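Local coordinates for sesquisabinene B synthase 2 (PDB 6A2A), which probably cyclises farnesyl diphosphate to sesquisabinene B, as a magnesium- or manganese-dependent terpene synthase of the plant Tpsb subfamily, at residues 173-178 against 504-509; 215-220 against 531-536; 403-408 against 482-487; 290-295 against 522-527. All blocks are in the same frame, centred on the assembly; numbering follows the deposited sequence.

Interaction 1: residues 173-178 against 504-509; sequences GWEGED and WKRLNK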
loop_
_atom_site.group_PDB
_atom_site.type_symbol
_atom_site.label_atom_id
_atom_site.label_comp_id
_atom_site.label_asym_id
_atom_site.label_seq_id
_atom_site.Cartn_x
_atom_site.Cartn_y
_atom_site.Cartn_z
ATOM N N GLY A 173 6.955 8.759 -41.965
ATOM C CA GLY A 173 8.038 9.416 -42.689
ATOM C C GLY A 173 9.154 9.939 -41.778
ATOM O O GLY A 173 8.995 10.119 -40.564
ATOM N N TRP A 174 10.288 10.177 -42.424
ATOM C CA TRP A 174 11.533 10.695 -41.775
ATOM C C TRP A 174 11.880 12.069 -42.320
ATOM O O TRP A 174 11.277 12.610 -43.270
ATOM C CB TRP A 174 12.728 9.739 -41.995
ATOM C CG TRP A 174 12.603 8.321 -41.575
ATOM C CD1 TRP A 174 11.610 7.721 -40.829
ATOM C CD2 TRP A 174 13.562 7.300 -41.850
ATOM N NE1 TRP A 174 11.912 6.413 -40.633
ATOM C CE2 TRP A 174 13.067 6.113 -41.312
ATOM C CE3 TRP A 174 14.783 7.270 -42.544
ATOM C CZ2 TRP A 174 13.776 4.918 -41.359
ATOM C CZ3 TRP A 174 15.484 6.089 -42.588
ATOM C CH2 TRP A 174 14.990 4.932 -42.012
ATOM N N GLU A 175 12.860 12.745 -41.702
ATOM C CA GLU A 175 13.261 14.013 -42.241
ATOM C C GLU A 175 13.833 13.762 -43.662
ATOM O O GLU A 175 14.379 12.691 -43.926
ATOM C CB GLU A 175 14.301 14.749 -41.372
ATOM C CG GLU A 175 13.798 15.266 -40.035
ATOM C CD GLU A 175 14.869 16.088 -39.308
ATOM O OE1 GLU A 175 15.872 15.500 -38.904
ATOM O OE2 GLU A 175 14.750 17.295 -39.268
ATOM N N GLY A 176 13.806 14.781 -44.464
ATOM C CA GLY A 176 14.293 14.700 -45.873
ATOM C C GLY A 176 13.442 13.813 -46.766
ATOM O O GLY A 176 13.858 13.523 -47.881
ATOM N N GLU A 177 12.272 13.333 -46.326
ATOM C CA GLU A 177 11.429 12.518 -47.211
ATOM C C GLU A 177 10.238 13.370 -47.666
ATOM O O GLU A 177 9.072 13.263 -47.175
ATOM C CB GLU A 177 11.050 11.203 -46.547
ATOM C CG GLU A 177 12.203 10.268 -46.279
ATOM C CD GLU A 177 11.834 8.960 -45.669
ATOM O OE1 GLU A 177 10.909 8.939 -44.804
ATOM O OE2 GLU A 177 12.455 7.914 -46.035
ATOM N N ASP A 178 10.539 14.205 -48.652
ATOM C CA ASP A 178 9.698 15.259 -49.133
ATOM C C ASP A 178 8.354 14.731 -49.739
ATOM O O ASP A 178 7.347 15.447 -49.706
ATOM C CB ASP A 178 10.460 16.061 -50.224
ATOM C CG ASP A 178 11.136 15.127 -51.305
ATOM O OD1 ASP A 178 11.906 14.174 -50.953
ATOM O OD2 ASP A 178 10.908 15.333 -52.518
ATOM N N TRP A 504 8.632 14.137 -34.456
ATOM C CA TRP A 504 8.150 12.826 -34.777
ATOM C C TRP A 504 9.017 12.149 -35.850
ATOM O O TRP A 504 9.241 10.966 -35.775
ATOM C CB TRP A 504 6.670 12.898 -35.214
ATOM C CG TRP A 504 5.683 12.506 -34.157
ATOM C CD1 TRP A 504 4.860 13.360 -33.494
ATOM C CD2 TRP A 504 5.452 11.215 -33.593
ATOM N NE1 TRP A 504 4.101 12.674 -32.593
ATOM C CE2 TRP A 504 4.427 11.365 -32.634
ATOM C CE3 TRP A 504 5.947 9.923 -33.834
ATOM C CZ2 TRP A 504 3.890 10.293 -31.934
ATOM C CZ3 TRP A 504 5.440 8.868 -33.109
ATOM C CH2 TRP A 504 4.408 9.053 -32.183
ATOM N N LYS A 505 9.388 12.870 -36.885
ATOM C CA LYS A 505 10.298 12.297 -37.912
ATOM C C LYS A 505 11.597 11.757 -37.287
ATOM O O LYS A 505 12.077 10.675 -37.613
ATOM C CB LYS A 505 10.569 13.361 -38.962
ATOM C CG LYS A 505 9.437 13.596 -39.969
ATOM C CD LYS A 505 9.651 14.868 -40.718
ATOM C CE LYS A 505 8.500 15.220 -41.623
ATOM N NZ LYS A 505 8.769 16.460 -42.372
ATOM N N ARG A 506 12.157 12.512 -36.352
ATOM C CA ARG A 506 13.376 12.054 -35.660
ATOM C C ARG A 506 13.104 10.828 -34.809
ATOM O O ARG A 506 13.869 9.891 -34.793
ATOM C CB ARG A 506 13.937 13.257 -34.874
ATOM C CG ARG A 506 14.193 14.460 -35.758
ATOM C CD ARG A 506 15.236 15.454 -35.284
ATOM N NE ARG A 506 16.561 14.979 -35.619
ATOM C CZ ARG A 506 17.666 15.707 -35.454
ATOM N NH1 ARG A 506 17.593 16.947 -34.970
ATOM N NH2 ARG A 506 18.820 15.190 -35.803
ATOM N N LEU A 507 12.009 10.800 -34.009
ATOM C CA LEU A 507 11.591 9.616 -33.294
ATOM C C LEU A 507 11.457 8.371 -34.193
ATOM O O LEU A 507 11.909 7.298 -33.824
ATOM C CB LEU A 507 10.211 9.916 -32.684
ATOM C CG LEU A 507 10.038 10.373 -31.257
ATOM C CD1 LEU A 507 8.588 10.113 -30.811
ATOM C CD2 LEU A 507 11.024 9.775 -30.266
ATOM N N ASN A 508 10.758 8.501 -35.353
ATOM C CA ASN A 508 10.541 7.411 -36.269
ATOM C C ASN A 508 11.878 6.833 -36.755
ATOM O O ASN A 508 12.077 5.647 -36.722
ATOM C CB ASN A 508 9.756 7.872 -37.518
ATOM C CG ASN A 508 8.297 8.186 -37.254
ATOM O OD1 ASN A 508 7.755 7.751 -36.237
ATOM N ND2 ASN A 508 7.695 8.937 -38.153
ATOM N N LYS A 509 12.765 7.706 -37.107
ATOM C CA LYS A 509 14.089 7.255 -37.642
ATOM C C LYS A 509 14.939 6.620 -36.521
ATOM O O LYS A 509 15.613 5.572 -36.748
ATOM C CB LYS A 509 14.841 8.391 -38.322
ATOM C CG LYS A 509 16.059 7.929 -39.129
ATOM C CD LYS A 509 16.633 9.027 -39.957
ATOM C CE LYS A 509 17.701 8.544 -40.925
ATOM N NZ LYS A 509 17.933 9.570 -41.982
HETATM O O HOH W 1 14.066 11.605 -39.452
HETATM O O HOH W 2 16.112 10.774 -43.528
#

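Interaction 2: residues 215-220 against 531-536; sequences LHWRTI and GSHFFY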
loop_
_atom_site.group_PDB
_atom_site.type_symbol
_atom_site.label_atom_id
_atom_site.label_comp_id
_atom_site.label_asym_id
_atom_site.label_seq_id
_atom_site.Cartn_x
_atom_site.Cartn_y
_atom_site.Cartn_z
ATOM N N LEU A 215 -3.525 7.586 -36.768
ATOM C CA LEU A 215 -3.391 6.423 -36.010
ATOM C C LEU A 215 -2.028 6.377 -35.288
ATOM O O LEU A 215 -1.944 5.918 -34.146
ATOM C CB LEU A 215 -3.555 5.198 -36.929
ATOM C CG LEU A 215 -3.428 3.847 -36.265
ATOM C CD1 LEU A 215 -4.455 3.681 -35.190
ATOM C CD2 LEU A 215 -3.572 2.699 -37.270
ATOM N N HIS A 216 -1.005 6.827 -35.988
ATOM C CA HIS A 216 0.365 6.762 -35.486
ATOM C C HIS A 216 0.488 7.607 -34.208
ATOM O O HIS A 216 1.392 7.344 -33.419
ATOM C CB HIS A 216 1.329 7.279 -36.559
ATOM C CG HIS A 216 2.773 7.041 -36.253
ATOM N ND1 HIS A 216 3.260 5.795 -35.958
ATOM C CD2 HIS A 216 3.844 7.873 -36.313
ATOM C CE1 HIS A 216 4.592 5.870 -35.806
ATOM N NE2 HIS A 216 4.979 7.103 -36.068
ATOM N N TRP A 217 -0.335 8.640 -34.060
ATOM C CA TRP A 217 -0.251 9.594 -32.913
ATOM C C TRP A 217 -1.230 9.212 -31.776
ATOM O O TRP A 217 -1.265 9.886 -30.749
ATOM C CB TRP A 217 -0.509 11.005 -33.432
ATOM C CG TRP A 217 0.606 11.569 -34.260
ATOM C CD1 TRP A 217 1.726 10.921 -34.696
ATOM C CD2 TRP A 217 0.685 12.901 -34.757
ATOM N NE1 TRP A 217 2.491 11.760 -35.457
ATOM C CE2 TRP A 217 1.909 13.002 -35.456
ATOM C CE3 TRP A 217 -0.106 14.035 -34.636
ATOM C CZ2 TRP A 217 2.292 14.179 -36.051
ATOM C CZ3 TRP A 217 0.302 15.210 -35.192
ATOM C CH2 TRP A 217 1.459 15.271 -35.951
ATOM N N ARG A 218 -2.004 8.154 -31.909
ATOM C CA ARG A 218 -2.993 7.781 -30.906
ATOM C C ARG A 218 -2.427 6.729 -29.965
ATOM O O ARG A 218 -1.530 5.941 -30.325
ATOM C CB ARG A 218 -4.293 7.308 -31.598
ATOM C CG ARG A 218 -5.055 8.435 -32.270
ATOM C CD ARG A 218 -6.342 7.967 -33.015
ATOM N NE ARG A 218 -7.149 9.079 -33.426
ATOM C CZ ARG A 218 -8.022 9.722 -32.636
ATOM N NH1 ARG A 218 -8.112 9.416 -31.348
ATOM N NH2 ARG A 218 -8.741 10.699 -33.135
ATOM N N THR A 219 -3.030 6.614 -28.809
ATOM C CA THR A 219 -2.675 5.607 -27.866
ATOM C C THR A 219 -3.204 4.262 -28.315
ATOM O O THR A 219 -4.207 4.166 -29.065
ATOM C CB THR A 219 -3.175 5.834 -26.440
ATOM O OG1 THR A 219 -4.576 5.566 -26.330
ATOM C CG2 THR A 219 -2.875 7.228 -25.900
ATOM N N ILE A 220 -2.525 3.253 -27.887
ATOM C CA ILE A 220 -3.001 1.851 -28.220
ATOM C C ILE A 220 -4.323 1.557 -27.502
ATOM O O ILE A 220 -5.271 1.139 -28.146
ATOM C CB ILE A 220 -1.970 0.776 -27.885
ATOM C CG1 ILE A 220 -0.701 1.021 -28.692
ATOM C CG2 ILE A 220 -2.500 -0.611 -28.198
ATOM C CD1 ILE A 220 0.520 0.265 -28.159
ATOM N N GLY A 531 0.073 9.609 -25.660
ATOM C CA GLY A 531 -0.730 10.070 -24.514
ATOM C C GLY A 531 -0.934 11.572 -24.544
ATOM O O GLY A 531 -2.039 12.040 -24.271
ATOM N N SER A 532 0.117 12.357 -24.829
ATOM C CA SER A 532 -0.004 13.798 -24.856
ATOM C C SER A 532 -0.951 14.261 -25.970
ATOM O O SER A 532 -1.783 15.141 -25.762
ATOM C CB SER A 532 1.367 14.464 -24.969
ATOM O OG SER A 532 2.109 14.133 -23.808
ATOM N N HIS A 533 -0.807 13.678 -27.124
ATOM C CA HIS A 533 -1.690 14.061 -28.230
ATOM C C HIS A 533 -3.139 13.778 -27.843
ATOM O O HIS A 533 -4.017 14.637 -28.118
ATOM C CB HIS A 533 -1.450 13.259 -29.536
ATOM C CG HIS A 533 -0.243 13.646 -30.325
ATOM N ND1 HIS A 533 -0.113 14.859 -30.914
ATOM C CD2 HIS A 533 0.885 12.960 -30.585
ATOM C CE1 HIS A 533 1.014 14.885 -31.575
ATOM N NE2 HIS A 533 1.658 13.761 -31.360
ATOM N N PHE A 534 -3.361 12.623 -27.225
ATOM C CA PHE A 534 -4.724 12.182 -26.974
ATOM C C PHE A 534 -5.367 13.035 -25.885
ATOM O O PHE A 534 -6.572 13.407 -26.003
ATOM C CB PHE A 534 -4.742 10.718 -26.581
ATOM C CG PHE A 534 -6.133 10.179 -26.434
ATOM C CD1 PHE A 534 -6.979 10.144 -27.527
ATOM C CD2 PHE A 534 -6.522 9.634 -25.237
ATOM C CE1 PHE A 534 -8.237 9.569 -27.410
ATOM C CE2 PHE A 534 -7.784 9.070 -25.117
ATOM C CZ PHE A 534 -8.619 9.043 -26.208
ATOM N N PHE A 535 -4.602 13.361 -24.849
ATOM C CA PHE A 535 -5.165 14.030 -23.676
ATOM C C PHE A 535 -5.115 15.563 -23.779
ATOM O O PHE A 535 -5.713 16.264 -22.924
ATOM C CB PHE A 535 -4.516 13.504 -22.375
ATOM C CG PHE A 535 -5.053 12.168 -21.964
ATOM C CD1 PHE A 535 -6.384 12.038 -21.564
ATOM C CD2 PHE A 535 -4.291 11.026 -22.110
ATOM C CE1 PHE A 535 -6.912 10.785 -21.284
ATOM C CE2 PHE A 535 -4.808 9.779 -21.811
ATOM C CZ PHE A 535 -6.107 9.665 -21.371
ATOM N N TYR A 536 -4.413 16.128 -24.749
ATOM C CA TYR A 536 -4.414 17.608 -24.960
ATOM C C TYR A 536 -4.900 17.975 -26.372
ATOM O O TYR A 536 -4.364 18.835 -27.026
ATOM C CB TYR A 536 -3.008 18.120 -24.623
ATOM C CG TYR A 536 -2.553 17.685 -23.251
ATOM C CD1 TYR A 536 -3.147 18.161 -22.088
ATOM C CD2 TYR A 536 -1.507 16.802 -23.099
ATOM C CE1 TYR A 536 -2.723 17.738 -20.831
ATOM C CE2 TYR A 536 -1.081 16.364 -21.861
ATOM C CZ TYR A 536 -1.718 16.799 -20.719
ATOM O OH TYR A 536 -1.255 16.346 -19.510
#

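Interaction 3: residues 403-408 against 482-487; sequences KPTLEE and MNEAGA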
loop_
_atom_site.group_PDB
_atom_site.type_symbol
_atom_site.label_atom_id
_atom_site.label_comp_id
_atom_site.label_asym_id
_atom_site.label_seq_id
_atom_site.Cartn_x
_atom_site.Cartn_y
_atom_site.Cartn_z
ATOM N N LYS A 403 11.133 37.234 -21.063
ATOM C CA LYS A 403 10.477 36.706 -22.236
ATOM C C LYS A 403 11.490 35.822 -22.965
ATOM O O LYS A 403 12.230 36.284 -23.799
ATOM C CB LYS A 403 9.986 37.863 -23.116
ATOM C CG LYS A 403 8.804 38.633 -22.545
ATOM C CD LYS A 403 8.241 39.707 -23.458
ATOM C CE LYS A 403 6.894 40.213 -22.981
ATOM N NZ LYS A 403 6.779 41.687 -23.073
ATOM N N PRO A 404 11.550 34.528 -22.616
ATOM C CA PRO A 404 12.570 33.692 -23.222
ATOM C C PRO A 404 12.273 33.454 -24.708
ATOM O O PRO A 404 11.149 33.593 -25.165
ATOM C CB PRO A 404 12.484 32.368 -22.445
ATOM C CG PRO A 404 11.037 32.308 -22.071
ATOM C CD PRO A 404 10.698 33.749 -21.725
ATOM N N THR A 405 13.321 33.142 -25.457
ATOM C CA THR A 405 13.170 32.654 -26.790
ATOM C C THR A 405 12.517 31.278 -26.734
ATOM O O THR A 405 12.599 30.605 -25.679
ATOM C CB THR A 405 14.507 32.442 -27.502
ATOM O OG1 THR A 405 15.348 31.645 -26.679
ATOM C CG2 THR A 405 15.229 33.739 -27.809
ATOM N N LEU A 406 12.006 30.829 -27.857
ATOM C CA LEU A 406 11.469 29.463 -27.883
ATOM C C LEU A 406 12.552 28.457 -27.499
ATOM O O LEU A 406 12.295 27.540 -26.702
ATOM C CB LEU A 406 10.902 29.132 -29.260
ATOM C CG LEU A 406 10.319 27.736 -29.370
ATOM C CD1 LEU A 406 9.091 27.624 -28.452
ATOM C CD2 LEU A 406 9.957 27.396 -30.785
ATOM N N GLU A 407 13.767 28.623 -28.011
ATOM C CA GLU A 407 14.801 27.615 -27.710
ATOM C C GLU A 407 15.188 27.690 -26.213
ATOM O O GLU A 407 15.316 26.630 -25.602
ATOM C CB GLU A 407 15.999 27.687 -28.673
ATOM C CG GLU A 407 16.211 26.372 -29.471
ATOM C CD GLU A 407 15.532 26.237 -30.843
ATOM O OE1 GLU A 407 14.920 27.258 -31.307
ATOM O OE2 GLU A 407 15.626 25.114 -31.479
ATOM N N GLU A 408 15.283 28.857 -25.573
ATOM C CA GLU A 408 15.626 28.878 -24.160
ATOM C C GLU A 408 14.460 28.304 -23.327
ATOM O O GLU A 408 14.691 27.610 -22.298
ATOM C CB GLU A 408 16.138 30.233 -23.646
ATOM C CG GLU A 408 15.118 31.317 -23.423
ATOM C CD GLU A 408 15.702 32.677 -23.019
ATOM O OE1 GLU A 408 15.845 33.576 -23.912
ATOM O OE2 GLU A 408 16.054 32.821 -21.827
ATOM N N MET A 482 6.069 33.772 -30.802
ATOM C CA MET A 482 5.469 35.027 -31.185
ATOM C C MET A 482 6.352 36.174 -30.744
ATOM O O MET A 482 6.603 37.072 -31.503
ATOM C CB MET A 482 4.136 35.203 -30.527
ATOM C CG MET A 482 3.063 34.448 -31.186
ATOM S SD MET A 482 1.566 34.621 -30.286
ATOM C CE MET A 482 1.096 36.279 -30.760
ATOM N N ASN A 483 6.851 36.125 -29.520
ATOM C CA ASN A 483 7.684 37.168 -29.011
ATOM C C ASN A 483 8.988 37.302 -29.734
ATOM O O ASN A 483 9.523 38.363 -29.821
ATOM C CB ASN A 483 7.989 36.956 -27.541
ATOM C CG ASN A 483 6.786 37.129 -26.662
ATOM O OD1 ASN A 483 5.736 37.510 -27.101
ATOM N ND2 ASN A 483 6.940 36.808 -25.418
ATOM N N GLU A 484 9.534 36.200 -30.180
ATOM C CA GLU A 484 10.782 36.228 -30.847
ATOM C C GLU A 484 10.733 36.913 -32.173
ATOM O O GLU A 484 11.352 37.935 -32.391
ATOM C CB GLU A 484 11.172 34.803 -31.214
ATOM C CG GLU A 484 12.017 34.058 -30.227
ATOM C CD GLU A 484 12.760 32.925 -30.855
ATOM O OE1 GLU A 484 12.650 31.787 -30.422
ATOM O OE2 GLU A 484 13.472 33.198 -31.812
ATOM N N ALA A 485 10.094 36.181 -33.059
ATOM C CA ALA A 485 10.001 36.502 -34.446
ATOM C C ALA A 485 9.067 37.627 -34.756
ATOM O O ALA A 485 9.070 38.103 -35.844
ATOM C CB ALA A 485 9.599 35.242 -35.203
ATOM N N GLY A 486 8.244 38.030 -33.806
ATOM C CA GLY A 486 7.235 39.021 -34.049
ATOM C C GLY A 486 6.147 38.408 -34.917
ATOM O O GLY A 486 5.518 39.064 -35.712
ATOM N N ALA A 487 5.889 37.133 -34.750
ATOM C CA ALA A 487 4.921 36.462 -35.555
ATOM C C ALA A 487 3.558 36.520 -34.963
ATOM O O ALA A 487 3.404 36.796 -33.830
ATOM C CB ALA A 487 5.348 35.035 -35.737
HETATM O O HOH W 3 8.610 34.724 -24.288
HETATM O O HOH W 4 14.534 30.190 -30.237
#

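Interaction 4: residues 290-295 against 522-527; sequences IGMLFE and LSFTVN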
loop_
_atom_site.group_PDB
_atom_site.type_symbol
_atom_site.label_atom_id
_atom_site.label_comp_id
_atom_site.label_asym_id
_atom_site.label_seq_id
_atom_site.Cartn_x
_atom_site.Cartn_y
_atom_site.Cartn_z
ATOM N N ILE A 290 -2.187 4.581 -18.566
ATOM C CA ILE A 290 -2.735 3.546 -19.457
ATOM C C ILE A 290 -2.367 3.830 -20.926
ATOM O O ILE A 290 -2.188 2.876 -21.711
ATOM C CB ILE A 290 -4.241 3.418 -19.260
ATOM C CG1 ILE A 290 -4.552 2.736 -17.921
ATOM C CG2 ILE A 290 -4.895 2.676 -20.430
ATOM C CD1 ILE A 290 -6.037 2.805 -17.562
ATOM N N GLY A 291 -2.263 5.077 -21.329
ATOM C CA GLY A 291 -1.744 5.426 -22.640
ATOM C C GLY A 291 -0.259 5.109 -22.784
ATOM O O GLY A 291 0.193 4.667 -23.844
ATOM N N MET A 292 0.524 5.334 -21.737
ATOM C CA MET A 292 1.946 5.058 -21.747
ATOM C C MET A 292 2.200 3.550 -21.814
ATOM O O MET A 292 3.065 3.137 -22.558
ATOM C CB MET A 292 2.657 5.639 -20.502
ATOM C CG MET A 292 4.108 5.320 -20.428
ATOM S SD MET A 292 4.794 6.021 -18.860
ATOM C CE MET A 292 6.517 5.685 -19.115
ATOM N N LEU A 293 1.475 2.758 -21.031
ATOM C CA LEU A 293 1.674 1.299 -21.009
ATOM C C LEU A 293 0.390 0.707 -20.436
ATOM O O LEU A 293 -0.051 1.084 -19.368
ATOM C CB LEU A 293 2.953 0.900 -20.236
ATOM C CG LEU A 293 2.962 1.006 -18.709
ATOM C CD1 LEU A 293 4.274 0.558 -18.106
ATOM C CD2 LEU A 293 2.685 2.420 -18.186
ATOM N N PHE A 294 -0.259 -0.196 -21.207
ATOM C CA PHE A 294 -1.514 -0.772 -20.774
ATOM C C PHE A 294 -1.379 -2.265 -20.409
ATOM O O PHE A 294 -2.268 -2.818 -19.731
ATOM C CB PHE A 294 -2.596 -0.593 -21.858
ATOM C CG PHE A 294 -2.372 -1.544 -23.015
ATOM C CD1 PHE A 294 -2.848 -2.835 -22.954
ATOM C CD2 PHE A 294 -1.639 -1.156 -24.126
ATOM C CE1 PHE A 294 -2.613 -3.713 -24.003
ATOM C CE2 PHE A 294 -1.320 -2.066 -25.128
ATOM C CZ PHE A 294 -1.859 -3.326 -25.076
ATOM N N GLU A 295 -0.318 -2.943 -20.849
ATOM C CA GLU A 295 -0.247 -4.397 -20.718
ATOM C C GLU A 295 -0.307 -4.853 -19.259
ATOM O O GLU A 295 0.385 -4.365 -18.369
ATOM C CB GLU A 295 1.008 -4.958 -21.392
ATOM C CG GLU A 295 1.118 -4.608 -22.846
ATOM C CD GLU A 295 1.713 -3.280 -23.291
ATOM O OE1 GLU A 295 1.680 -2.267 -22.541
ATOM O OE2 GLU A 295 2.083 -3.225 -24.483
ATOM N N LEU A 522 11.608 1.402 -25.444
ATOM C CA LEU A 522 11.351 1.972 -26.731
ATOM C C LEU A 522 9.869 2.338 -26.886
ATOM O O LEU A 522 9.540 3.384 -27.414
ATOM C CB LEU A 522 11.711 0.924 -27.787
ATOM C CG LEU A 522 13.188 0.633 -27.941
ATOM C CD1 LEU A 522 13.341 -0.583 -28.861
ATOM C CD2 LEU A 522 13.949 1.830 -28.469
ATOM N N SER A 523 8.994 1.447 -26.470
ATOM C CA SER A 523 7.537 1.716 -26.543
ATOM C C SER A 523 7.108 2.855 -25.600
ATOM O O SER A 523 6.264 3.676 -26.007
ATOM C CB SER A 523 6.767 0.488 -26.237
ATOM O OG SER A 523 6.910 -0.417 -27.320
ATOM N N PHE A 524 7.680 2.898 -24.385
ATOM C CA PHE A 524 7.293 3.922 -23.393
ATOM C C PHE A 524 7.577 5.295 -23.997
ATOM O O PHE A 524 6.797 6.221 -23.814
ATOM C CB PHE A 524 8.066 3.811 -22.078
ATOM C CG PHE A 524 7.893 2.567 -21.258
ATOM C CD1 PHE A 524 6.841 1.677 -21.470
ATOM C CD2 PHE A 524 8.822 2.242 -20.274
ATOM C CE1 PHE A 524 6.716 0.532 -20.694
ATOM C CE2 PHE A 524 8.691 1.107 -19.511
ATOM C CZ PHE A 524 7.638 0.234 -19.718
ATOM N N THR A 525 8.735 5.431 -24.650
ATOM C CA THR A 525 9.200 6.730 -25.106
ATOM C C THR A 525 8.278 7.285 -26.203
ATOM O O THR A 525 8.026 8.465 -26.283
ATOM C CB THR A 525 10.674 6.626 -25.528
ATOM O OG1 THR A 525 11.440 6.223 -24.395
ATOM C CG2 THR A 525 11.235 7.915 -26.050
ATOM N N VAL A 526 7.746 6.371 -27.029
ATOM C CA VAL A 526 6.844 6.759 -28.050
ATOM C C VAL A 526 5.441 6.979 -27.451
ATOM O O VAL A 526 4.800 7.936 -27.839
ATOM C CB VAL A 526 6.797 5.761 -29.215
ATOM C CG1 VAL A 526 5.799 6.269 -30.259
ATOM C CG2 VAL A 526 8.186 5.595 -29.827
ATOM N N ASN A 527 5.004 6.114 -26.585
ATOM C CA ASN A 527 3.619 6.082 -26.144
ATOM C C ASN A 527 3.353 7.291 -25.244
ATOM O O ASN A 527 2.220 7.719 -25.208
ATOM C CB ASN A 527 3.284 4.740 -25.520
ATOM C CG ASN A 527 3.073 3.683 -26.578
ATOM O OD1 ASN A 527 2.474 3.991 -27.597
ATOM N ND2 ASN A 527 3.560 2.483 -26.351
HETATM O O HOH W 5 -0.191 4.177 -26.528
HETATM O O HOH W 6 4.347 1.049 -23.808
#

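Interaction 1: residues 173-178 against 504-509
The amide nitrogen of Asn508 serves two backbone carbonyls at once, those of Gly173 and Phe171. Its bond to Gly173 O is nearly straight: ND2 stands 3.0 Å from that oxygen with an N-H...O angle of 171°, and the oxygen lies in the amide plane of Asn508. The other amide atom, OD1, accepts from His216. Lys509 lays its aliphatic chain across the six-membered ring of Trp174 in a CH-pi contact, CG 3.8 Å from the ring centroid and over the face. With CG anti to the backbone N (chi1 -168°) and the chain extended, its CE reaches Trp174 CE3 at 3.6 Å. The charged end continues to a water shared with Glu175 O. Lys505 lays CB and CG against the backbone of Trp174 and Glu175 before its NZ pairs with Asp181. An alanine in place of Trp174 would probably leave the methylenes of Lys509 without their aromatic floor and open a gap beside Asn508 CB. Glu175 OE1 lies 3.4 Å from Arg506 NE but over the guanidinium face, an attraction of charges with no N-H aimed at it. The two Asn508 bonds thus fix the loop after helix 160-170 on helix 489-510, with looser, partly solvated charges around them.

Interaction 2: residues 215-220 against 531-536
Trp217 and His533 meet face to face in an offset stack that can be followed outward along the tryptophan. CB already lies over the imidazole, 3.7 Å from His533 CD2, making a CH-pi contact with that ring. CG and then CD2 pass above His533 NE2, and CE3 comes to 3.4 Å from His533 CE1. The six-membered ring of Trp217 and the imidazole have centroids 4.4 Å apart and planes only 8° from parallel. With CG anti to the carbonyl carbon on Trp217 (chi1 -72°), the indole is laid over the histidine while the backbone carbonyl faces His533 CB; that Trp217 O is buried with no polar partner in the model.

Farther along the loop, the methyl CG2 of Thr219 rests against Gly531, 3.8 Å from its N and CA, and also meets Phe534 CB. Arg218 brings NH1 to the rim of the Phe534 ring, 3.9 Å from CE1, an edge contact and no stack; its NE and NH2 are spent on the carbonyls of Leu213 and His209. The loop between helices 201-212 and 220-232 is thereby packed on the C-terminal end of helix 521-535.

His533 NE2 is hydrogen-bonded to Trp504 NE1, whose ring also stacks on Trp217. Since the indole N-H can only donate, NE2 is the acceptor, and the imidazole proton is probably on ND1, its rotation fixed by bond and stack together.

Interaction 3: residues 403-408 against 482-487
A capping box opens helix 406-416, and a carboxylate from helix 477-485 joins it from outside. Within the box, Glu408 N donates to Thr405 OG1 at 3.0 Å, and Thr405 N returns the bond to Glu408 OE1 at 3.0 Å. Across the contact Glu484 OE1 takes the next amide, Leu406 N, at 2.8 Å, met on the anti side of the carboxylate with a bent N-H...O angle of 149°. The same oxygen receives a water also bound by Glu407 N, and the helix dipole would probably stabilise its charge. Thr405 CB lies 3.5 Å from Glu484 OE1. A valine in place of Thr405 would probably leave Glu408 N without its cap and the helix start less firmly set. Asn483 ND2 lies across the methylenes of Lys403, bonds Asn474 OD1 and reaches Pro404 O through a water; its OD1 bonds Gln479 NE2. Leu406 turns inward onto Ile496 and Leu499 of helix 489-510, while Pro404 packs on Trp397 of helix 377-400.

Interaction 4: residues 290-295 against 522-527
Met292 and Leu293 meet Phe524 from the same side of its ring, each crossing it obliquely. The fully extended Met292, its CG anti to the backbone N (chi1 177°), sends its terminal methyl to the root of the phenylalanine, where CE stands 3.8 Å from Phe524 CB. Leu293 takes the far end of the ring, with CD1 3.6 Å from Phe524 CE1 and CB touching the same carbon. This is where helix 281-292 ends and the chain leaves helical geometry against helix 521-535, within the all-helical bundle of the class I terpene synthase fold; Ser426 of helix 419-430 touches both Met292 and Phe524. One turn further along helix 521-535, Asn527 presses its CB against two carbonyls at that helix end, 3.5 Å from Gly291 O and 3.4 Å from Met292 O. No direct hydrogen bond crosses here. Instead a water donates to Met292 O and accepts from Asn527 ND2 at 3.0 Å, while Asn527 OD1 is taken by Arg530 NH1.

In the fold
Interactions 2 and 4 are buried near the centre of the chain and share helix 521-535, yet differ in chemistry: aromatic stacking in the first, oblique apolar contacts with water-bridged carbonyls in the second. They meet where Ile220 packs on Phe294. Interaction 1, partly buried and farther out, combines a direct amide bond with a salt bridge and water; it is joined to interaction 2 by the pairs Asn508-His216 and Trp504-His533, and to interaction 4 by Trp504 against Val526. Interaction 3 stands apart at the surface, about 25 Å or more between centres from the others, and relies on polar capping. Along the chain it is nested within all three.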